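Local coordinates for protein cellulase (Xanthomonas axonopodis pv. citri, PDB 5HOS) that probably hydrolyses internal beta-1,4-glucosidic bonds of cellulose, as an endo-beta-1,4-glucanase of glycosyl hydrolase family 5, at residues A61-N69 and M330-T341; L194-Y202 and I226-S236. All coordinates share one frame; numbering follows the deposited sequence.

Contact 1: A61-N69 and M330-T341; sequences AYFAGKHMN and MSILSPRARRIT
Met330 and Met68 reach toward each other tip to tip, their CE methyls 4.0 Å apart, in the tightly packed half of this contact. Bent at both outer torsions, Met330 also sets CE against the edge of the Phe63 ring, 3.8 Å from CE1, while its sulfur crosses against CB and CG of Lys66. Ala337 CB fits close to His67 O, at 3.4 Å, and beside Met68 CG.

Helix 57-65 ends in a Schellman motif with His67, at positive phi, as its C-prime residue. Two carbonyls of this turn are gripped by hydroxyls of helix 330-341: Ser334 OG donates to Lys66 O (2.9 Å) from above the carbonyl plane, and Thr341 OG1 to His67 O (2.6 Å).

The solvent side is more open. Here the extended Arg338 lies alongside His67, pointing the same way; its CD sits 3.8 Å from the ring centroid in a CH-pi contact, and the guanidinium is only 22° from parallel with the imidazole. Lys66 NZ instead forms a salt bridge with Asp326.

Beneath the packed half, Phe63 and Met68 touch Val32 of strand 29-34, Leu333 and Ala337 rest on Trp303 and Trp301 of strand 298-306, and helix 278-293 flanks helix 330-341.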
loop_
_atom_site.group_PDB
_atom_site.type_symbol
_atom_site.label_atom_id
_atom_site.label_comp_id
_atom_site.label_asym_id
_atom_site.label_seq_id
_atom_site.Cartn_x
_atom_site.Cartn_y
_atom_site.Cartn_z
ATOM N N ALA A 61 11.877 -1.361 -14.781
ATOM C CA ALA A 61 13.070 -0.645 -15.244
ATOM C C ALA A 61 12.810 0.864 -15.405
ATOM O O ALA A 61 13.635 1.669 -15.002
ATOM C CB ALA A 61 13.593 -1.243 -16.538
ATOM N N TYR A 62 11.648 1.239 -15.947
ATOM C CA TYR A 62 11.298 2.652 -16.080
ATOM C C TYR A 62 11.317 3.381 -14.732
ATOM O O TYR A 62 11.958 4.426 -14.587
ATOM C CB TYR A 62 9.927 2.849 -16.751
ATOM C CG TYR A 62 9.487 4.298 -16.694
ATOM C CD1 TYR A 62 10.087 5.260 -17.505
ATOM C CD2 TYR A 62 8.512 4.721 -15.786
ATOM C CE1 TYR A 62 9.713 6.596 -17.436
ATOM C CE2 TYR A 62 8.130 6.053 -15.710
ATOM C CZ TYR A 62 8.729 6.988 -16.537
ATOM O OH TYR A 62 8.343 8.309 -16.458
ATOM N N PHE A 63 10.617 2.831 -13.746
ATOM C CA PHE A 63 10.512 3.505 -12.451
ATOM C C PHE A 63 11.825 3.483 -11.682
ATOM O O PHE A 63 12.153 4.455 -11.011
ATOM C CB PHE A 63 9.313 2.982 -11.649
ATOM C CG PHE A 63 8.001 3.432 -12.227
ATOM C CD1 PHE A 63 7.634 4.780 -12.158
ATOM C CD2 PHE A 63 7.171 2.551 -12.893
ATOM C CE1 PHE A 63 6.443 5.231 -12.718
ATOM C CE2 PHE A 63 5.974 2.996 -13.454
ATOM C CZ PHE A 63 5.615 4.335 -13.370
ATOM N N ALA A 64 12.603 2.413 -11.843
ATOM C CA ALA A 64 13.969 2.372 -11.297
ATOM C C ALA A 64 14.842 3.457 -11.921
ATOM O O ALA A 64 15.617 4.112 -11.214
ATOM C CB ALA A 64 14.603 1.001 -11.506
ATOM N N GLY A 65 14.693 3.673 -13.231
ATOM C CA GLY A 65 15.415 4.748 -13.928
ATOM C C GLY A 65 15.054 6.136 -13.403
ATOM O O GLY A 65 15.862 7.058 -13.470
ATOM N N LYS A 66 13.837 6.274 -12.870
ATOM C CA LYS A 66 13.402 7.495 -12.176
ATOM C C LYS A 66 13.746 7.507 -10.681
ATOM O O LYS A 66 13.204 8.321 -9.931
ATOM C CB LYS A 66 11.897 7.700 -12.379
ATOM C CG LYS A 66 11.494 7.896 -13.831
ATOM C CD LYS A 66 11.924 9.262 -14.355
ATOM C CE LYS A 66 12.367 9.205 -15.800
ATOM N NZ LYS A 66 12.861 10.545 -16.220
ATOM N N HIS A 67 14.654 6.617 -10.267
ATOM C CA HIS A 67 15.221 6.560 -8.911
ATOM C C HIS A 67 14.271 6.034 -7.832
ATOM O O HIS A 67 14.538 6.208 -6.643
ATOM C CB HIS A 67 15.828 7.907 -8.506
ATOM C CG HIS A 67 16.643 8.529 -9.588
ATOM N ND1 HIS A 67 17.839 7.994 -10.013
ATOM C CD2 HIS A 67 16.409 9.604 -10.371
ATOM C CE1 HIS A 67 18.322 8.731 -10.994
ATOM N NE2 HIS A 67 17.474 9.714 -11.232
ATOM N N MET A 68 13.193 5.363 -8.240
ATOM C CA MET A 68 12.309 4.682 -7.292
ATOM C C MET A 68 12.873 3.307 -7.025
ATOM O O MET A 68 13.428 2.679 -7.927
ATOM C CB MET A 68 10.894 4.565 -7.856
ATOM C CG MET A 68 10.154 5.871 -7.780
ATOM S SD MET A 68 8.636 5.859 -8.721
ATOM C CE MET A 68 8.004 7.484 -8.289
ATOM N N ASN A 69 12.739 2.842 -5.787
ATOM C CA ASN A 69 13.172 1.495 -5.432
ATOM C C ASN A 69 12.055 0.551 -4.992
ATOM O O ASN A 69 12.341 -0.552 -4.556
ATOM C CB ASN A 69 14.277 1.547 -4.366
ATOM C CG ASN A 69 13.765 1.981 -3.000
ATOM O OD1 ASN A 69 12.629 2.413 -2.857
ATOM N ND2 ASN A 69 14.611 1.859 -1.987
ATOM N N MET A 330 6.057 13.384 -12.198
ATOM C CA MET A 330 7.349 12.705 -12.082
ATOM C C MET A 330 8.537 13.663 -11.903
ATOM O O MET A 330 9.545 13.287 -11.300
ATOM C CB MET A 330 7.588 11.784 -13.298
ATOM C CG MET A 330 8.775 10.835 -13.165
ATOM S SD MET A 330 8.739 9.784 -11.688
ATOM C CE MET A 330 7.236 8.855 -12.008
ATOM N N SER A 331 8.426 14.895 -12.405
ATOM C CA SER A 331 9.497 15.885 -12.225
ATOM C C SER A 331 9.690 16.277 -10.753
ATOM O O SER A 331 10.750 16.775 -10.383
ATOM C CB SER A 331 9.245 17.133 -13.085
ATOM O OG SER A 331 8.169 17.892 -12.571
ATOM N N ILE A 332 8.667 16.051 -9.926
ATOM C CA ILE A 332 8.773 16.198 -8.469
ATOM C C ILE A 332 9.106 14.870 -7.788
ATOM O O ILE A 332 9.963 14.833 -6.904
ATOM C CB ILE A 332 7.471 16.781 -7.875
ATOM C CG1 ILE A 332 7.194 18.166 -8.480
ATOM C CG2 ILE A 332 7.563 16.859 -6.347
ATOM C CD1 ILE A 332 5.769 18.659 -8.318
ATOM N N LEU A 333 8.424 13.793 -8.184
ATOM C CA LEU A 333 8.616 12.484 -7.536
ATOM C C LEU A 333 10.024 11.937 -7.721
ATOM O O LEU A 333 10.593 11.364 -6.783
ATOM C CB LEU A 333 7.602 11.460 -8.045
ATOM C CG LEU A 333 6.137 11.736 -7.712
ATOM C CD1 LEU A 333 5.215 10.883 -8.574
ATOM C CD2 LEU A 333 5.861 11.498 -6.228
ATOM N N SER A 334 10.584 12.122 -8.917
ATOM C CA SER A 334 11.884 11.542 -9.248
ATOM C C SER A 334 13.043 12.103 -8.403
ATOM O O SER A 334 13.772 11.319 -7.796
ATOM C CB SER A 334 12.167 11.636 -10.756
ATOM O OG SER A 334 13.367 10.965 -11.083
ATOM N N PRO A 335 13.213 13.444 -8.340
ATOM C CA PRO A 335 14.294 13.955 -7.475
ATOM C C PRO A 335 14.108 13.637 -5.980
ATOM O O PRO A 335 15.096 13.440 -5.273
ATOM C CB PRO A 335 14.300 15.475 -7.730
ATOM C CG PRO A 335 13.070 15.780 -8.511
ATOM C CD PRO A 335 12.602 14.512 -9.158
ATOM N N ARG A 336 12.863 13.577 -5.514
ATOM C CA ARG A 336 12.580 13.201 -4.121
ATOM C C ARG A 336 12.930 11.732 -3.868
ATOM O O ARG A 336 13.545 11.400 -2.849
ATOM C CB ARG A 336 11.118 13.489 -3.770
ATOM C CG ARG A 336 10.769 14.971 -3.785
ATOM C CD ARG A 336 11.321 15.690 -2.564
ATOM N NE ARG A 336 10.937 17.102 -2.542
ATOM C CZ ARG A 336 11.283 17.974 -1.594
ATOM N NH1 ARG A 336 10.873 19.235 -1.683
ATOM N NH2 ARG A 336 12.035 17.600 -0.559
ATOM N N ALA A 337 12.562 10.865 -4.809
ATOM C CA ALA A 337 12.963 9.457 -4.759
ATOM C C ALA A 337 14.485 9.305 -4.760
ATOM O O ALA A 337 15.030 8.508 -3.999
ATOM C CB ALA A 337 12.349 8.677 -5.917
ATOM N N ARG A 338 15.164 10.088 -5.598
ATOM C CA ARG A 338 16.628 10.031 -5.688
ATOM C C ARG A 338 17.325 10.328 -4.358
ATOM O O ARG A 338 18.297 9.668 -4.017
ATOM C CB ARG A 338 17.151 10.971 -6.778
ATOM C CG ARG A 338 18.617 10.758 -7.112
ATOM C CD ARG A 338 19.045 11.592 -8.309
ATOM N NE ARG A 338 20.266 11.055 -8.916
ATOM C CZ ARG A 338 20.698 11.314 -10.153
ATOM N NH1 ARG A 338 20.026 12.123 -10.976
ATOM N NH2 ARG A 338 21.824 10.749 -10.580
ATOM N N ARG A 339 16.832 11.318 -3.620
ATOM C CA ARG A 339 17.361 11.626 -2.280
ATOM C C ARG A 339 17.243 10.431 -1.316
ATOM O O ARG A 339 18.094 10.246 -0.443
ATOM C CB ARG A 339 16.673 12.871 -1.693
ATOM C CG ARG A 339 17.157 14.180 -2.312
ATOM C CD ARG A 339 16.332 15.403 -1.900
ATOM N NE ARG A 339 15.440 15.860 -2.976
ATOM C CZ ARG A 339 14.882 17.074 -3.070
ATOM N NH1 ARG A 339 15.096 18.016 -2.146
ATOM N NH2 ARG A 339 14.096 17.358 -4.110
ATOM N N ILE A 340 16.193 9.627 -1.493
ATOM C CA ILE A 340 15.974 8.418 -0.693
ATOM C C ILE A 340 16.862 7.258 -1.152
ATOM O O ILE A 340 17.497 6.604 -0.318
ATOM C CB ILE A 340 14.469 8.027 -0.695
ATOM C CG1 ILE A 340 13.669 9.105 0.053
ATOM C CG2 ILE A 340 14.229 6.660 -0.054
ATOM C CD1 ILE A 340 12.202 9.141 -0.295
ATOM N N THR A 341 16.931 7.024 -2.466
ATOM C CA THR A 341 17.525 5.789 -3.004
ATOM C C THR A 341 19.010 5.849 -3.386
ATOM O O THR A 341 19.657 4.805 -3.411
ATOM C CB THR A 341 16.732 5.278 -4.222
ATOM O OG1 THR A 341 16.788 6.241 -5.284
ATOM C CG2 THR A 341 15.273 5.005 -3.832
#

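Contact 2: L194-Y202 and I226-S236; sequences LWTGAHSWY and IEAHQYLDADS
Ile226 presses its CG2 methyl against the outer end of the Trp201 indole, 3.4 Å from CH2, at the start of the strand segment. At Glu227 the backbone carbonyl takes a short bond of 2.6 Å from Thr196 OG1, a hydroxyl that is also bonded to Gly192 N, so it ties the loop back to its own beginning. The Glu227 carboxylate turns elsewhere: OE2 uses its anti lone pair to receive His229 NE2 at 2.8 Å, and forms a salt bridge with Arg72.

Ala228 packs its methyl on that of Ala198. His229 then makes the one beta bridge to the loop, at Gly197: its N donates to Thr196 O (2.8 Å) and its O accepts from Ala198 N (3.0 Å). Thr196 CG2 sits over the imidazole face, 3.9 Å from the ring centroid, while ND1 bonds to Glu159.

Gln230 bends at chi2 (58°), which swings its amide back so that OE1 accepts His199 N in the carbonyl plane at 2.8 Å. NE2 is held by Tyr231 O, fixing the flip of the amide, whose plane stands 80° from the His199 ring. After the turn from Asp233, Ser236 brings CB over one face of that ring, 3.6 Å from its centroid.

Glu227, His229 and Glu159 thus form a polar chain, with Thr196 bracing its middle: a bond at each edge nitrogen and a methyl on the face fix the imidazole's rotation. His229 probably helps orient Glu159, which lies in an Asn-Glu-Pro sequence after strand 152-155, consistent with the acid/base glutamate of family 5 enzymes.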
loop_
_atom_site.group_PDB
_atom_site.type_symbol
_atom_site.label_atom_id
_atom_site.label_comp_id
_atom_site.label_asym_id
_atom_site.label_seq_id
_atom_site.Cartn_x
_atom_site.Cartn_y
_atom_site.Cartn_z
ATOM N N LEU A 194 -10.992 2.456 8.954
ATOM C CA LEU A 194 -11.462 3.745 8.410
ATOM C C LEU A 194 -10.603 4.217 7.242
ATOM O O LEU A 194 -10.142 5.366 7.215
ATOM C CB LEU A 194 -11.541 4.833 9.508
ATOM C CG LEU A 194 -12.799 4.895 10.368
ATOM C CD1 LEU A 194 -12.662 6.053 11.357
ATOM C CD2 LEU A 194 -14.063 5.055 9.529
ATOM N N TRP A 195 -10.368 3.299 6.296
ATOM C CA TRP A 195 -9.563 3.534 5.082
ATOM C C TRP A 195 -8.133 3.980 5.361
ATOM O O TRP A 195 -7.469 4.534 4.492
ATOM C CB TRP A 195 -10.241 4.521 4.123
ATOM C CG TRP A 195 -11.610 4.112 3.651
ATOM C CD1 TRP A 195 -11.909 3.331 2.580
ATOM C CD2 TRP A 195 -12.862 4.518 4.215
ATOM N NE1 TRP A 195 -13.278 3.199 2.447
ATOM C CE2 TRP A 195 -13.884 3.927 3.435
ATOM C CE3 TRP A 195 -13.222 5.323 5.305
ATOM C CZ2 TRP A 195 -15.234 4.102 3.720
ATOM C CZ3 TRP A 195 -14.568 5.498 5.588
ATOM C CH2 TRP A 195 -15.560 4.894 4.788
ATOM N N THR A 196 -7.669 3.684 6.576
ATOM C CA THR A 196 -6.332 3.989 7.063
ATOM C C THR A 196 -5.789 5.385 6.661
ATOM O O THR A 196 -4.607 5.552 6.358
ATOM C CB THR A 196 -5.371 2.787 6.791
ATOM O OG1 THR A 196 -4.261 2.830 7.705
ATOM C CG2 THR A 196 -4.880 2.681 5.337
ATOM N N GLY A 197 -6.668 6.387 6.716
ATOM C CA GLY A 197 -6.294 7.762 6.391
ATOM C C GLY A 197 -5.395 8.345 7.469
ATOM O O GLY A 197 -5.718 8.236 8.648
ATOM N N ALA A 198 -4.282 8.970 7.082
ATOM C CA ALA A 198 -3.413 9.632 8.072
ATOM C C ALA A 198 -4.187 10.733 8.795
ATOM O O ALA A 198 -4.171 10.800 10.018
ATOM C CB ALA A 198 -2.159 10.198 7.422
ATOM N N HIS A 199 -4.909 11.542 8.018
ATOM C CA HIS A 199 -5.761 12.630 8.533
ATOM C C HIS A 199 -6.870 12.237 9.533
ATOM O O HIS A 199 -7.285 13.070 10.344
ATOM C CB HIS A 199 -6.429 13.355 7.359
ATOM C CG HIS A 199 -7.484 12.544 6.685
ATOM N ND1 HIS A 199 -8.826 12.818 6.821
ATOM C CD2 HIS A 199 -7.402 11.440 5.905
ATOM C CE1 HIS A 199 -9.526 11.928 6.141
ATOM N NE2 HIS A 199 -8.688 11.084 5.571
ATOM N N SER A 200 -7.357 10.995 9.449
ATOM C CA SER A 200 -8.472 10.501 10.263
ATOM C C SER A 200 -8.048 9.506 11.341
ATOM O O SER A 200 -8.883 8.752 11.852
ATOM C CB SER A 200 -9.528 9.870 9.345
ATOM O OG SER A 200 -8.958 8.867 8.509
ATOM N N TRP A 201 -6.773 9.537 11.731
ATOM C CA TRP A 201 -6.245 8.581 12.708
ATOM C C TRP A 201 -6.977 8.603 14.061
ATOM O O TRP A 201 -7.077 7.565 14.728
ATOM C CB TRP A 201 -4.744 8.804 12.933
ATOM C CG TRP A 201 -4.040 7.555 13.355
ATOM C CD1 TRP A 201 -3.454 7.303 14.557
ATOM C CD2 TRP A 201 -3.858 6.377 12.563
ATOM N NE1 TRP A 201 -2.919 6.039 14.565
ATOM C CE2 TRP A 201 -3.153 5.444 13.357
ATOM C CE3 TRP A 201 -4.233 6.015 11.265
ATOM C CZ2 TRP A 201 -2.807 4.162 12.890
ATOM C CZ3 TRP A 201 -3.891 4.745 10.795
ATOM C CH2 TRP A 201 -3.178 3.833 11.610
ATOM N N TYR A 202 -7.473 9.779 14.450
ATOM C CA TYR A 202 -8.228 9.957 15.691
ATOM C C TYR A 202 -9.743 9.953 15.498
ATOM O O TYR A 202 -10.480 10.081 16.484
ATOM C CB TYR A 202 -7.814 11.261 16.373
ATOM C CG TYR A 202 -6.385 11.310 16.837
ATOM C CD1 TYR A 202 -5.365 11.731 15.983
ATOM C CD2 TYR A 202 -6.042 10.939 18.128
ATOM C CE1 TYR A 202 -4.049 11.792 16.416
ATOM C CE2 TYR A 202 -4.731 10.980 18.564
ATOM C CZ TYR A 202 -3.736 11.413 17.702
ATOM O OH TYR A 202 -2.434 11.478 18.130
ATOM N N ILE A 226 3.419 1.204 10.280
ATOM C CA ILE A 226 2.001 1.509 10.172
ATOM C C ILE A 226 1.771 2.124 8.801
ATOM O O ILE A 226 2.411 3.109 8.436
ATOM C CB ILE A 226 1.547 2.494 11.272
ATOM C CG1 ILE A 226 1.866 1.939 12.671
ATOM C CG2 ILE A 226 0.061 2.819 11.132
ATOM C CD1 ILE A 226 1.267 0.576 12.969
ATOM N N GLU A 227 0.837 1.551 8.060
ATOM C CA GLU A 227 0.517 2.003 6.716
ATOM C C GLU A 227 -0.603 3.012 6.807
ATOM O O GLU A 227 -1.642 2.718 7.386
ATOM C CB GLU A 227 0.080 0.830 5.851
ATOM C CG GLU A 227 -0.459 1.246 4.483
ATOM C CD GLU A 227 -0.693 0.097 3.533
ATOM O OE1 GLU A 227 -0.045 -0.938 3.683
ATOM O OE2 GLU A 227 -1.524 0.240 2.609
ATOM N N ALA A 228 -0.375 4.189 6.234
ATOM C CA ALA A 228 -1.379 5.232 6.115
ATOM C C ALA A 228 -1.526 5.652 4.665
ATOM O O ALA A 228 -0.595 5.523 3.871
ATOM C CB ALA A 228 -0.987 6.427 6.957
ATOM N N HIS A 229 -2.722 6.118 4.313
ATOM C CA HIS A 229 -2.991 6.671 2.995
ATOM C C HIS A 229 -3.376 8.136 3.156
ATOM O O HIS A 229 -3.934 8.521 4.181
ATOM C CB HIS A 229 -4.129 5.905 2.322
ATOM C CG HIS A 229 -3.804 4.475 2.014
ATOM N ND1 HIS A 229 -4.659 3.667 1.304
ATOM C CD2 HIS A 229 -2.742 3.698 2.337
ATOM C CE1 HIS A 229 -4.132 2.463 1.186
ATOM N NE2 HIS A 229 -2.965 2.456 1.804
ATOM N N GLN A 230 -3.078 8.959 2.155
ATOM C CA GLN A 230 -3.427 10.380 2.245
ATOM C C GLN A 230 -3.595 11.016 0.889
ATOM O O GLN A 230 -2.661 11.019 0.085
ATOM C CB GLN A 230 -2.380 11.172 3.046
ATOM C CG GLN A 230 -2.855 12.569 3.447
ATOM C CD GLN A 230 -4.128 12.523 4.270
ATOM O OE1 GLN A 230 -4.133 11.977 5.367
ATOM N NE2 GLN A 230 -5.218 13.071 3.736
ATOM N N TYR A 231 -4.794 11.546 0.650
ATOM C CA TYR A 231 -5.081 12.352 -0.524
ATOM C C TYR A 231 -5.331 13.809 -0.125
ATOM O O TYR A 231 -5.612 14.117 1.047
ATOM C CB TYR A 231 -6.230 11.732 -1.306
ATOM C CG TYR A 231 -5.824 10.390 -1.899
ATOM C CD1 TYR A 231 -5.175 10.318 -3.139
ATOM C CD2 TYR A 231 -6.037 9.198 -1.204
ATOM C CE1 TYR A 231 -4.783 9.096 -3.674
ATOM C CE2 TYR A 231 -5.645 7.968 -1.737
ATOM C CZ TYR A 231 -5.019 7.924 -2.974
ATOM O OH TYR A 231 -4.621 6.711 -3.510
ATOM N N LEU A 232 -5.166 14.705 -1.094
ATOM C CA LEU A 232 -5.080 16.143 -0.829
ATOM C C LEU A 232 -6.268 16.942 -1.359
ATOM O O LEU A 232 -6.257 18.173 -1.306
ATOM C CB LEU A 232 -3.769 16.698 -1.398
ATOM C CG LEU A 232 -2.456 16.078 -0.895
ATOM C CD1 LEU A 232 -1.301 17.034 -1.157
ATOM C CD2 LEU A 232 -2.485 15.724 0.578
ATOM N N ASP A 233 -7.296 16.246 -1.833
ATOM C CA ASP A 233 -8.510 16.903 -2.313
ATOM C C ASP A 233 -9.462 17.170 -1.123
ATOM O O ASP A 233 -9.116 16.904 0.034
ATOM C CB ASP A 233 -9.149 16.097 -3.453
ATOM C CG ASP A 233 -9.621 14.718 -3.026
ATOM O OD1 ASP A 233 -9.071 14.155 -2.047
ATOM O OD2 ASP A 233 -10.529 14.181 -3.696
ATOM N N ALA A 234 -10.641 17.709 -1.411
ATOM C CA ALA A 234 -11.522 18.291 -0.380
ATOM C C ALA A 234 -11.777 17.374 0.826
ATOM O O ALA A 234 -11.640 17.814 1.975
ATOM C CB ALA A 234 -12.841 18.716 -1.009
ATOM N N ASP A 235 -12.117 16.110 0.559
ATOM C CA ASP A 235 -12.424 15.129 1.629
ATOM C C ASP A 235 -11.376 14.018 1.826
ATOM O O ASP A 235 -11.688 12.990 2.428
ATOM C CB ASP A 235 -13.796 14.489 1.377
ATOM C CG ASP A 235 -13.823 13.595 0.149
ATOM O OD1 ASP A 235 -12.911 13.679 -0.703
ATOM O OD2 ASP A 235 -14.773 12.808 0.026
ATOM N N SER A 236 -10.164 14.219 1.298
ATOM C CA SER A 236 -9.083 13.214 1.342
ATOM C C SER A 236 -9.408 11.864 0.666
ATOM O O SER A 236 -8.705 10.879 0.904
ATOM C CB SER A 236 -8.602 12.976 2.796
ATOM O OG SER A 236 -8.127 14.170 3.405
#

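How the contacts relate
Both contacts belong to one eight-stranded beta/alpha barrel, with centres about 24 Å apart and nearest atoms about 10 Å apart, so they do not touch. Contact 2 falls wholly within the long chain stretch that contact 1 brackets. Contact 1 lies on the outer helical layer, where the first barrel helix, 57-65, meets the last helix, 330-341; the two lie beside adjoining strands 29-34 and 298-306, so this contact helps cover the seam where the barrel closes. Contact 2 lies nearer the centre of the chain, joining strand 224-231 to the loop that follows its barrel neighbour, strand 188-191. One therefore joins the first barrel helix to the C-terminal helix, while the other fixes a loop against a strand that carries polar residues linked to Glu159.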